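Local atomic coordinates of arginase (Glaciozyma antarctica, PDB entry 5YNL), a protein that is a cold-adapted arginase that probably hydrolyses L-arginine to L-ornithine and urea at a dinuclear manganese centre, as its relatives do. Residues 173-178 against 227-232; 281-286 against 325-330. One frame throughout, in Å; residues are numbered along the deposited sequence. Where two conformers were deposited one is given.

Contact 1 (173-178 against 227-232); sequences CLIWVD and RIVYIG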
loop_
_atom_site.group_PDB
_atom_site.type_symbol
_atom_site.label_atom_id
_atom_site.label_comp_id
_atom_site.label_asym_id
_atom_site.label_seq_id
_atom_site.Cartn_x
_atom_site.Cartn_y
_atom_site.Cartn_z
ATOM N N CYS A 173 9.954 -3.005 4.383
ATOM C CA CYS A 173 9.118 -4.185 4.264
ATOM C C CYS A 173 7.741 -3.762 3.746
ATOM O O CYS A 173 7.425 -2.571 3.760
ATOM C CB CYS A 173 9.004 -4.886 5.612
ATOM S SG CYS A 173 8.113 -3.964 6.845
ATOM N N LEU A 174 6.918 -4.706 3.292
ATOM C CA LEU A 174 5.662 -4.324 2.656
ATOM C C LEU A 174 4.477 -5.034 3.277
ATOM O O LEU A 174 4.437 -6.281 3.331
ATOM C CB LEU A 174 5.712 -4.618 1.156
ATOM C CG LEU A 174 4.452 -4.507 0.272
ATOM C CD1 LEU A 174 3.811 -3.124 0.334
ATOM C CD2 LEU A 174 4.789 -4.869 -1.181
ATOM N N ILE A 175 3.503 -4.252 3.744
ATOM C CA ILE A 175 2.285 -4.842 4.294
ATOM C C ILE A 175 1.156 -4.552 3.326
ATOM O O ILE A 175 0.833 -3.396 3.036
ATOM C CB ILE A 175 1.971 -4.291 5.686
ATOM C CG1 ILE A 175 3.101 -4.670 6.637
ATOM C CG2 ILE A 175 0.627 -4.850 6.237
ATOM C CD1 ILE A 175 2.871 -4.166 8.015
ATOM N N TRP A 176 0.572 -5.611 2.797
ATOM C CA TRP A 176 -0.320 -5.465 1.674
ATOM C C TRP A 176 -1.702 -5.845 2.188
ATOM O O TRP A 176 -1.923 -6.982 2.631
ATOM C CB TRP A 176 0.146 -6.407 0.576
ATOM C CG TRP A 176 -0.568 -6.323 -0.721
ATOM C CD1 TRP A 176 -1.811 -6.823 -1.022
ATOM C CD2 TRP A 176 -0.050 -5.780 -1.937
ATOM N NE1 TRP A 176 -2.102 -6.585 -2.348
ATOM C CE2 TRP A 176 -1.040 -5.947 -2.928
ATOM C CE3 TRP A 176 1.144 -5.146 -2.276
ATOM C CZ2 TRP A 176 -0.866 -5.490 -4.240
ATOM C CZ3 TRP A 176 1.316 -4.700 -3.569
ATOM C CH2 TRP A 176 0.321 -4.876 -4.537
ATOM N N VAL A 177 -2.620 -4.886 2.171
ATOM C CA VAL A 177 -3.965 -5.118 2.674
ATOM C C VAL A 177 -4.957 -5.129 1.507
ATOM O O VAL A 177 -5.179 -4.108 0.834
ATOM C CB VAL A 177 -4.352 -4.066 3.726
ATOM C CG1 VAL A 177 -5.779 -4.338 4.263
ATOM C CG2 VAL A 177 -3.321 -4.054 4.881
ATOM N N ASP A 178 -5.548 -6.299 1.258
ATOM C CA ASP A 178 -6.325 -6.521 0.036
ATOM C C ASP A 178 -7.032 -7.854 0.151
ATOM O O ASP A 178 -6.578 -8.752 0.873
ATOM C CB ASP A 178 -5.389 -6.529 -1.191
ATOM C CG ASP A 178 -6.119 -6.269 -2.508
ATOM O OD1 ASP A 178 -7.091 -6.997 -2.802
ATOM O OD2 ASP A 178 -5.726 -5.346 -3.254
ATOM N N ARG A 227 9.790 -10.271 2.663
ATOM C CA ARG A 227 9.572 -8.880 3.047
ATOM C C ARG A 227 8.103 -8.459 2.841
ATOM O O ARG A 227 7.696 -7.374 3.240
ATOM C CB ARG A 227 10.527 -7.959 2.266
ATOM C CG ARG A 227 11.725 -7.364 3.051
ATOM C CD ARG A 227 12.571 -8.398 3.776
ATOM N NE ARG A 227 12.174 -8.542 5.183
ATOM C CZ ARG A 227 12.862 -9.236 6.093
ATOM N NH1 ARG A 227 13.989 -9.855 5.754
ATOM N NH2 ARG A 227 12.428 -9.310 7.348
ATOM N N ILE A 228 7.302 -9.327 2.236
ATOM C CA ILE A 228 5.884 -9.023 2.041
ATOM C C ILE A 228 4.977 -9.867 2.935
ATOM O O ILE A 228 5.254 -11.054 3.162
ATOM C CB ILE A 228 5.450 -9.121 0.542
ATOM C CG1 ILE A 228 3.927 -8.915 0.388
ATOM C CG2 ILE A 228 5.945 -10.414 -0.098
ATOM C CD1 ILE A 228 3.420 -8.872 -1.068
ATOM N N VAL A 229 3.918 -9.236 3.467
ATOM C CA VAL A 229 2.883 -9.954 4.201
ATOM C C VAL A 229 1.495 -9.462 3.781
ATOM O O VAL A 229 1.291 -8.258 3.522
ATOM C CB VAL A 229 3.116 -9.913 5.751
ATOM C CG1 VAL A 229 2.964 -8.501 6.300
ATOM C CG2 VAL A 229 2.179 -10.869 6.479
ATOM N N TYR A 230 0.557 -10.404 3.677
ATOM C CA TYR A 230 -0.792 -10.126 3.211
ATOM C C TYR A 230 -1.782 -10.235 4.381
ATOM O O TYR A 230 -1.750 -11.204 5.165
ATOM C CB TYR A 230 -1.195 -11.144 2.144
ATOM C CG TYR A 230 -0.562 -10.973 0.783
ATOM C CD1 TYR A 230 -1.061 -10.055 -0.124
ATOM C CD2 TYR A 230 0.506 -11.759 0.386
ATOM C CE1 TYR A 230 -0.499 -9.904 -1.377
ATOM C CE2 TYR A 230 1.078 -11.614 -0.878
ATOM C CZ TYR A 230 0.565 -10.682 -1.748
ATOM O OH TYR A 230 1.118 -10.519 -2.998
ATOM N N ILE A 231 -2.661 -9.244 4.493
ATOM C CA ILE A 231 -3.712 -9.234 5.497
ATOM C C ILE A 231 -5.013 -8.930 4.797
ATOM O O ILE A 231 -5.095 -7.912 4.077
ATOM C CB ILE A 231 -3.475 -8.123 6.527
ATOM C CG1 ILE A 231 -2.174 -8.407 7.284
ATOM C CG2 ILE A 231 -4.657 -8.025 7.491
ATOM C CD1 ILE A 231 -1.628 -7.239 8.091
ATOM N N GLY A 232 -6.032 -9.770 5.026
ATOM C CA GLY A 232 -7.375 -9.532 4.514
ATOM C C GLY A 232 -7.778 -10.407 3.338
ATOM O O GLY A 232 -8.890 -10.286 2.814
#
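Trp176 and Tyr230 meet in an offset edge-to-face pair, the phenol edge turned toward the five-membered ring of the indole (planes 64° and centroids 4.8 Å apart). The indole lies beside its own carbonyl carbon (chi1 -175°), which sets Trp176 CD1 3.4 Å from Tyr230 CE1; it also packs on Pro198 and Val199 of helix 198-202. Five backbone bonds zip 173-178 to 227-232 in parallel register, from Leu174 N to Arg227 O at 2.8 Å down to Asp178 N to Ile231 O at 3.3 Å. The opposite face is aliphatic: Ile175 CG1 lies alongside Val229 CG1 at 3.8 Å, while Ile175 CG2 meets Ile231 CD1, and helix 254-273 packs on Ile175 and Val229. Putting an alanine in place of Trp176 would probably leave the Tyr230 edge without its aromatic partner and open a gap beneath helix 198-202. Packing is looser at the start, where the side chains of Cys173 and partly exposed Arg227 come no closer than 4.5 Å, CB to CG, and the guanidinium bonds Val273 O. At the far end Asp178 bonds His155 and His180. Parallel strands with helices over both faces are typical of the alpha/beta arginase fold, whose active site lies at their carboxyl ends.

Contact 2 (281-286 against 325-330); sequences IHLSFD and VSLDIM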
loop_
_atom_site.group_PDB
_atom_site.type_symbol
_atom_site.label_atom_id
_atom_site.label_comp_id
_atom_site.label_asym_id
_atom_site.label_seq_id
_atom_site.Cartn_x
_atom_site.Cartn_y
_atom_site.Cartn_z
ATOM N N ILE A 281 8.422 0.846 6.900
ATOM C CA ILE A 281 7.228 0.100 6.524
ATOM C C ILE A 281 6.505 0.776 5.353
ATOM O O ILE A 281 6.241 1.991 5.387
ATOM C CB ILE A 281 6.234 -0.043 7.721
ATOM C CG1 ILE A 281 6.687 -1.164 8.663
ATOM C CG2 ILE A 281 4.806 -0.316 7.230
ATOM C CD1 ILE A 281 6.041 -1.114 10.095
ATOM N N HIS A 282 6.170 -0.022 4.337
ATOM C CA HIS A 282 5.314 0.413 3.253
ATOM C C HIS A 282 3.958 -0.242 3.478
ATOM O O HIS A 282 3.826 -1.476 3.382
ATOM C CB HIS A 282 5.890 0.001 1.884
ATOM C CG HIS A 282 5.243 0.669 0.708
ATOM N ND1 HIS A 282 4.137 1.493 0.814
ATOM C CD2 HIS A 282 5.539 0.630 -0.613
ATOM C CE1 HIS A 282 3.795 1.936 -0.380
ATOM N NE2 HIS A 282 4.627 1.418 -1.266
ATOM N N LEU A 283 2.952 0.560 3.796
ATOM C CA LEU A 283 1.611 -0.003 3.989
ATOM C C LEU A 283 0.773 0.282 2.769
ATOM O O LEU A 283 0.385 1.447 2.519
ATOM C CB LEU A 283 0.914 0.558 5.239
ATOM C CG LEU A 283 -0.515 0.094 5.556
ATOM C CD1 LEU A 283 -0.643 -1.449 5.686
ATOM C CD2 LEU A 283 -0.955 0.750 6.844
ATOM N N SER A 284 0.499 -0.769 1.995
ATOM C CA SER A 284 -0.263 -0.589 0.755
ATOM C C SER A 284 -1.690 -1.085 0.972
ATOM O O SER A 284 -1.951 -2.298 0.902
ATOM C CB SER A 284 0.409 -1.328 -0.402
ATOM O OG SER A 284 -0.008 -0.784 -1.638
ATOM N N PHE A 285 -2.593 -0.142 1.241
ATOM C CA PHE A 285 -3.948 -0.440 1.713
ATOM C C PHE A 285 -5.008 -0.282 0.615
ATOM O O PHE A 285 -5.206 0.816 0.083
ATOM C CB PHE A 285 -4.312 0.487 2.882
ATOM C CG PHE A 285 -5.358 -0.077 3.801
ATOM C CD1 PHE A 285 -6.645 -0.329 3.345
ATOM C CD2 PHE A 285 -5.053 -0.361 5.116
ATOM C CE1 PHE A 285 -7.606 -0.874 4.210
ATOM C CE2 PHE A 285 -6.001 -0.887 5.961
ATOM C CZ PHE A 285 -7.281 -1.154 5.507
ATOM N N ASP A 286 -5.693 -1.374 0.287
ATOM C CA ASP A 286 -6.729 -1.338 -0.722
ATOM C C ASP A 286 -8.035 -1.389 0.005
ATOM O O ASP A 286 -8.270 -2.283 0.811
ATOM C CB ASP A 286 -6.641 -2.544 -1.643
ATOM C CG ASP A 286 -7.561 -2.427 -2.827
ATOM O OD1 ASP A 286 -8.797 -2.389 -2.628
ATOM O OD2 ASP A 286 -7.055 -2.354 -3.968
ATOM N N VAL A 325 6.954 4.745 6.220
ATOM C CA VAL A 325 7.443 5.783 5.318
ATOM C C VAL A 325 6.530 5.973 4.107
ATOM O O VAL A 325 6.503 7.049 3.519
ATOM C CB VAL A 325 8.873 5.507 4.834
ATOM C CG1 VAL A 325 9.864 5.581 6.005
ATOM C CG2 VAL A 325 8.943 4.141 4.141
ATOM N N SER A 326 5.772 4.941 3.748
ATOM C CA SER A 326 4.864 5.023 2.609
ATOM C C SER A 326 3.528 4.366 2.860
ATOM O O SER A 326 3.453 3.270 3.431
ATOM C CB SER A 326 5.481 4.412 1.357
ATOM O OG SER A 326 6.280 5.358 0.693
ATOM N N LEU A 327 2.486 5.050 2.404
ATOM C CA LEU A 327 1.105 4.629 2.565
ATOM C C LEU A 327 0.385 4.735 1.227
ATOM O O LEU A 327 0.343 5.830 0.626
ATOM C CB LEU A 327 0.412 5.563 3.561
ATOM C CG LEU A 327 -1.109 5.476 3.701
ATOM C CD1 LEU A 327 -1.507 4.109 4.260
ATOM C CD2 LEU A 327 -1.589 6.593 4.584
ATOM N N ASP A 328 -0.165 3.617 0.753
ATOM C CA ASP A 328 -1.081 3.660 -0.376
ATOM C C ASP A 328 -2.513 3.498 0.140
ATOM O O ASP A 328 -2.782 2.629 0.990
ATOM C CB ASP A 328 -0.842 2.511 -1.349
ATOM C CG ASP A 328 0.602 2.334 -1.737
ATOM O OD1 ASP A 328 1.411 3.289 -1.645
ATOM O OD2 ASP A 328 0.908 1.203 -2.167
ATOM N N ILE A 329 -3.429 4.301 -0.385
ATOM C CA ILE A 329 -4.842 4.098 -0.121
ATOM C C ILE A 329 -5.467 3.874 -1.499
ATOM O O ILE A 329 -5.677 4.844 -2.256
ATOM C CB ILE A 329 -5.487 5.342 0.519
ATOM C CG1 ILE A 329 -4.731 5.777 1.777
ATOM C CG2 ILE A 329 -6.991 5.107 0.775
ATOM C CD1 ILE A 329 -5.044 4.972 3.035
ATOM N N MET A 330 -5.752 2.621 -1.844
ATOM C CA MET A 330 -6.096 2.301 -3.222
ATOM C C MET A 330 -7.587 1.987 -3.413
ATOM O O MET A 330 -8.306 1.706 -2.446
ATOM C CB MET A 330 -5.241 1.115 -3.681
ATOM C CG MET A 330 -3.727 1.328 -3.577
ATOM S SD MET A 330 -2.994 2.481 -4.770
ATOM C CE MET A 330 -1.289 1.922 -4.759
#
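The His282 side chain runs anti to its backbone nitrogen (chi1 -167°), whereas that of Asp328 lies beside its own (chi1 -49°), settings that bring imidazole and carboxylate together over one face of strands 281-286 and 325-330. Their planes stand 89° apart, and Asp328 OD1 sits in the ring plane at the edge, 3.0 Å from His282 CE1. In the conformer described, Ser326 CB covers a face of the same ring as a CH-pi contact, 3.6 Å from the centroid. His282 ND1 also makes a weak, bent bond to Ser326 O at 3.2 Å, a carbonyl already gripped by Leu283 N at 2.8 Å. Asp328 OD1 is hydrogen-bonded to Thr161 of helix 158-168, which lies over this polar face. The other face is apolar: Leu283 CD2 approaches Leu327 CD1 at 4.3 Å, and helix 345-356 packs against Leu327 and Phe285. The backbone ladder continues with Asp328 N to Leu283 O, 2.9 Å, and Met330 N to Phe285 O, 2.7 Å. Five successive parallel bridges, with nearly parallel axes, mark the central strands of the arginase alpha/beta sheet, where Asp286, its OD1 held by Asp288 N, reaches the carboxyl end, probably at the metal site.

Both contacts belong to one parallel sheet and are buried, but contact 2 is the more central, its centre about 3 Å from that of the chain against about 8 Å for contact 1. Strands 173-177 and 281-286 are neighbours and join the two, with Ile175 N probably bonded to His282 O at 2.8 Å and Val177 O to Asp286 N at the same distance. Order across the four strands is therefore 324-330, 281-286, 173-177, 228-233. The chemistry differs on the shared face: contact 1 places an aromatic pair there, contact 2 a histidine, serines and aspartates, with Met330 at the end. His155 connects them, bonding Asp178 and Ser284. Asp178 and Asp286 bring their carboxylates close together, consistent with a metal site of the arginase kind.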